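Local coordinates for 4-hydroxy-tetrahydrodipicolinate synthase (Thermotoga maritima, PDB 1O5K), which probably catalyses the condensation of pyruvate with aspartate semialdehyde to 4-hydroxy-tetrahydrodipicolinate, a step of lysine biosynthesis, at residues 93-96 / 97-100; 249-252 / 253-257. All blocks are in the same frame, centred on the assembly; numbering follows the deposited sequence.

Interaction 1 of 2, residues 93-96 / 97-100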
loop_
_atom_site.group_PDB
_atom_site.type_symbol
_atom_site.label_atom_id
_atom_site.label_comp_id
_atom_site.label_asym_id
_atom_site.label_seq_id
_atom_site.Cartn_x
_atom_site.Cartn_y
_atom_site.Cartn_z
ATOM N N THR A 93 28.278 7.356 -2.773
ATOM C CA THR A 93 29.064 6.474 -3.642
ATOM C C THR A 93 30.561 6.519 -3.223
ATOM O O THR A 93 31.266 5.482 -3.182
ATOM C CB THR A 93 28.842 6.904 -5.106
ATOM O OG1 THR A 93 27.425 6.789 -5.399
ATOM C CG2 THR A 93 29.594 5.942 -6.082
ATOM N N GLU A 94 31.033 7.718 -2.879
ATOM C CA GLU A 94 32.429 7.909 -2.500
ATOM C C GLU A 94 32.736 7.155 -1.227
ATOM O O GLU A 94 33.740 6.463 -1.122
ATOM C CB GLU A 94 32.726 9.404 -2.301
ATOM C CG GLU A 94 34.175 9.735 -2.072
ATOM C CD GLU A 94 34.408 11.245 -2.078
ATOM O OE1 GLU A 94 34.941 11.773 -1.069
ATOM O OE2 GLU A 94 34.042 11.891 -3.094
ATOM N N LYS A 95 31.866 7.293 -0.254
ATOM C CA LYS A 95 32.101 6.664 1.052
ATOM C C LYS A 95 31.947 5.162 0.955
ATOM O O LYS A 95 32.673 4.436 1.608
ATOM C CB LYS A 95 31.118 7.162 2.110
ATOM C CG LYS A 95 31.327 6.536 3.517
ATOM C CD LYS A 95 32.703 6.825 4.080
ATOM C CE LYS A 95 33.038 5.900 5.274
ATOM N NZ LYS A 95 34.334 6.271 5.947
ATOM N N THR A 96 31.051 4.704 0.096
ATOM C CA THR A 96 30.884 3.273 -0.146
ATOM C C THR A 96 32.167 2.671 -0.701
ATOM O O THR A 96 32.633 1.638 -0.242
ATOM C CB THR A 96 29.706 3.020 -1.097
ATOM O OG1 THR A 96 28.455 3.399 -0.489
ATOM C CG2 THR A 96 29.559 1.539 -1.350
ATOM N N LEU A 97 32.779 3.322 -1.679
ATOM C CA LEU A 97 34.030 2.827 -2.209
ATOM C C LEU A 97 35.088 2.716 -1.112
ATOM O O LEU A 97 35.820 1.742 -1.047
ATOM C CB LEU A 97 34.494 3.682 -3.381
ATOM C CG LEU A 97 35.834 3.216 -3.989
ATOM C CD1 LEU A 97 35.785 1.726 -4.421
ATOM C CD2 LEU A 97 36.192 4.120 -5.101
ATOM N N LYS A 98 35.176 3.715 -0.239
ATOM C CA LYS A 98 36.126 3.693 0.828
ATOM C C LYS A 98 35.921 2.454 1.690
ATOM O O LYS A 98 36.869 1.761 2.034
ATOM C CB LYS A 98 35.993 4.958 1.679
ATOM C CG LYS A 98 37.034 5.100 2.793
ATOM C CD LYS A 98 36.380 5.674 4.056
ATOM C CE LYS A 98 37.380 6.021 5.137
ATOM N NZ LYS A 98 38.356 7.042 4.674
ATOM N N LEU A 99 34.683 2.155 2.028
ATOM C CA LEU A 99 34.429 0.952 2.826
ATOM C C LEU A 99 34.736 -0.341 2.105
ATOM O O LEU A 99 35.216 -1.323 2.694
ATOM C CB LEU A 99 32.996 0.919 3.257
ATOM C CG LEU A 99 32.569 1.948 4.315
ATOM C CD1 LEU A 99 31.154 1.686 4.703
ATOM C CD2 LEU A 99 33.419 1.904 5.534
ATOM N N VAL A 100 34.460 -0.343 0.820
ATOM C CA VAL A 100 34.758 -1.510 -0.026
ATOM C C VAL A 100 36.265 -1.741 -0.072
ATOM O O VAL A 100 36.747 -2.848 0.162
ATOM C CB VAL A 100 34.149 -1.314 -1.412
ATOM C CG1 VAL A 100 34.686 -2.331 -2.406
ATOM C CG2 VAL A 100 32.666 -1.374 -1.329
#

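Interaction 2 of 2, residues 249-252 / 253-257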
loop_
_atom_site.group_PDB
_atom_site.type_symbol
_atom_site.label_atom_id
_atom_site.label_comp_id
_atom_site.label_asym_id
_atom_site.label_seq_id
_atom_site.Cartn_x
_atom_site.Cartn_y
_atom_site.Cartn_z
ATOM N N ARG A 249 8.010 -25.082 5.979
ATOM C CA ARG A 249 6.793 -25.029 6.781
ATOM C C ARG A 249 7.084 -25.187 8.265
ATOM O O ARG A 249 6.522 -24.480 9.094
ATOM C CB ARG A 249 5.791 -26.078 6.294
ATOM C CG ARG A 249 5.302 -25.814 4.810
ATOM C CD ARG A 249 4.316 -24.691 4.717
ATOM N NE ARG A 249 3.946 -24.219 3.362
ATOM C CZ ARG A 249 3.204 -24.914 2.497
ATOM N NH1 ARG A 249 2.821 -26.178 2.747
ATOM N NH2 ARG A 249 2.873 -24.363 1.339
ATOM N N LYS A 250 7.995 -26.076 8.612
ATOM C CA LYS A 250 8.318 -26.295 10.053
ATOM C C LYS A 250 9.009 -25.101 10.707
ATOM O O LYS A 250 8.849 -24.859 11.914
ATOM C CB LYS A 250 9.142 -27.540 10.205
ATOM C CG LYS A 250 8.315 -28.808 10.063
ATOM C CD LYS A 250 9.180 -30.047 10.246
ATOM C CE LYS A 250 8.381 -31.309 9.907
ATOM N NZ LYS A 250 9.146 -32.577 10.121
ATOM N N LEU A 251 9.762 -24.356 9.885
ATOM C CA LEU A 251 10.511 -23.181 10.293
ATOM C C LEU A 251 9.686 -21.911 10.306
ATOM O O LEU A 251 10.099 -20.897 10.889
ATOM C CB LEU A 251 11.692 -22.931 9.364
ATOM C CG LEU A 251 12.861 -23.849 9.580
ATOM C CD1 LEU A 251 13.941 -23.568 8.558
ATOM C CD2 LEU A 251 13.400 -23.703 10.999
ATOM N N ARG A 252 8.528 -21.945 9.673
ATOM C CA ARG A 252 7.728 -20.726 9.520
ATOM C C ARG A 252 7.487 -19.935 10.800
ATOM O O ARG A 252 7.598 -18.713 10.772
ATOM C CB ARG A 252 6.356 -21.012 8.878
ATOM C CG ARG A 252 5.473 -19.704 8.810
ATOM C CD ARG A 252 4.103 -19.828 8.124
ATOM N NE ARG A 252 3.750 -18.681 7.246
ATOM C CZ ARG A 252 4.437 -18.298 6.146
ATOM N NH1 ARG A 252 5.582 -18.893 5.798
ATOM N NH2 ARG A 252 3.994 -17.284 5.409
ATOM N N PRO A 253 7.117 -20.587 11.899
ATOM C CA PRO A 253 6.893 -19.875 13.166
ATOM C C PRO A 253 8.122 -19.109 13.646
ATOM O O PRO A 253 7.994 -17.966 14.106
ATOM C CB PRO A 253 6.569 -20.992 14.143
ATOM C CG PRO A 253 6.055 -22.109 13.228
ATOM C CD PRO A 253 6.855 -22.033 12.025
ATOM N N LEU A 254 9.298 -19.729 13.486
ATOM C CA LEU A 254 10.545 -19.093 13.847
ATOM C C LEU A 254 10.839 -17.974 12.890
ATOM O O LEU A 254 11.260 -16.898 13.296
ATOM C CB LEU A 254 11.673 -20.138 13.920
ATOM C CG LEU A 254 13.035 -19.632 14.358
ATOM C CD1 LEU A 254 12.947 -18.962 15.723
ATOM C CD2 LEU A 254 13.977 -20.757 14.401
ATOM N N MET A 255 10.644 -18.210 11.596
ATOM C CA MET A 255 10.863 -17.173 10.605
ATOM C C MET A 255 10.050 -15.936 10.936
ATOM O O MET A 255 10.574 -14.826 10.905
ATOM C CB MET A 255 10.524 -17.699 9.219
ATOM C CG MET A 255 11.543 -18.680 8.705
ATOM S SD MET A 255 11.005 -19.282 7.059
ATOM C CE MET A 255 12.361 -20.396 6.660
ATOM N N LYS A 256 8.788 -16.129 11.304
ATOM C CA LYS A 256 7.905 -15.004 11.612
ATOM C C LYS A 256 8.278 -14.328 12.940
ATOM O O LYS A 256 8.317 -13.091 13.030
ATOM C CB LYS A 256 6.448 -15.463 11.649
ATOM C CG LYS A 256 6.044 -16.064 10.293
ATOM C CD LYS A 256 6.149 -15.033 9.129
ATOM C CE LYS A 256 6.251 -15.696 7.760
ATOM N NZ LYS A 256 5.701 -14.837 6.623
ATOM N N ALA A 257 8.573 -15.144 13.953
ATOM C CA ALA A 257 8.882 -14.611 15.268
ATOM C C ALA A 257 10.105 -13.708 15.250
ATOM O O ALA A 257 10.199 -12.761 16.069
ATOM C CB ALA A 257 9.067 -15.726 16.271
HETATM O O HOH W 1 9.489 -22.847 13.689
#

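Interaction 1 of 2, residues 93-96 / 97-100
T93, E94, K95 and T96 accept i to i+4 backbone hydrogen bonds from L97, K98, L99 and V100, making the first full turn and more of an alpha helix. This is helix 93-106 of the TIM barrel, the helical arm of the beta-alpha-beta unit that runs from strand 84-87 to strand 110-114. The bonds are regular: L97 N lies 3.0 Å from T93 O, and V100 N lies 2.9 Å from T96 O.

K95 bridges the turn on the side facing helix 64-78. Its chain leaves with CG anti to the backbone N (chi1 -180°) and bends at chi2 (60°). This carries CE over L99, 4.0 Å from L99 CD2. The ammonium group forms a salt bridge with E64, which probably offsets part of its charge. K98 crosses the end of K95. The two ammonium groups, K95 NZ and K98 NZ, are modelled 4.3 Å apart, but their exact placement is doubtful.

T96 and T93 are buried on the side facing helix 123-134. T93 OG1 is hydrogen-bonded to H129. T96 OG1 is hydrogen-bonded to S92 O and T90 N, so this hydroxyl ties the first turn back to the loop before it. L97 packs on Y132 of the same neighbouring helix. The side chain of T96 is about 10 Å from that of Y144, the predicted proton donor/acceptor.

V100 leans back on the preceding turn. Its CG2 sits 3.2 Å from T96 O and 4.3 Å from T96 CG2.

Interaction 2 of 2, residues 249-252 / 253-257
R252 lays one face of its guanidinium under the side chain of K256, one turn on in helix 241-257. K256 CE sits over the centre of the group, 3.5 Å above its plane. K256 NZ ends over the same face, 3.2 Å from R252 NH2. R252 points CG away from its own backbone N (chi1 176°), and the chain runs out extended until it bends at chi3. The bend of K256 at chi2 (-62°) turns its end back over the arginine.

The backbone is kinked here. P253 has no N-H to give to the preceding turn. A water fills in at the next residue: it donates to K250 O at 2.8 Å and accepts from L254 N at 3.1 Å. The regular pattern resumes with M255 N, which lies 2.8 Å from L251 O.

On the buried side M255 CE rests against L251 CB, 3.8 Å away. Both residues also pack on M229 of helix 226-237. L254 faces helix 290-302.

Carboxylates probably allow the two like charges to sit this close. D180 of the third subunit forms salt bridges with both R252 NH2 and K256 NZ. K256 NZ also forms a salt bridge with D204 of its own chain. R249 NH2 is hydrogen-bonded to A212 O of the third subunit, and R249 NE forms a salt bridge with D183 of that subunit. The basic side of this helix therefore belongs to a subunit interface of the tetramer, where the shared D180 probably draws both basic groups together.

From the N terminus, interaction 1 comes first and is complete well before interaction 2 begins. The two are in series and neither nest nor cross. Each lies within one continuous helix, so neither closes a loop. Residues 93-100 start a helix of the barrel wall, which joins strands 84-87 and 110-114 and packs between helices 64-78 and 123-134. Residues 249-257 end helix 241-257, in the helical region that follows the last barrel strand, 216-219. Interactions 1 and 2 lie on opposite sides of the chain's centre, and their own centres are about 36 Å apart. Interaction 1 touches the second subunit through T93, whereas interaction 2 meets the third.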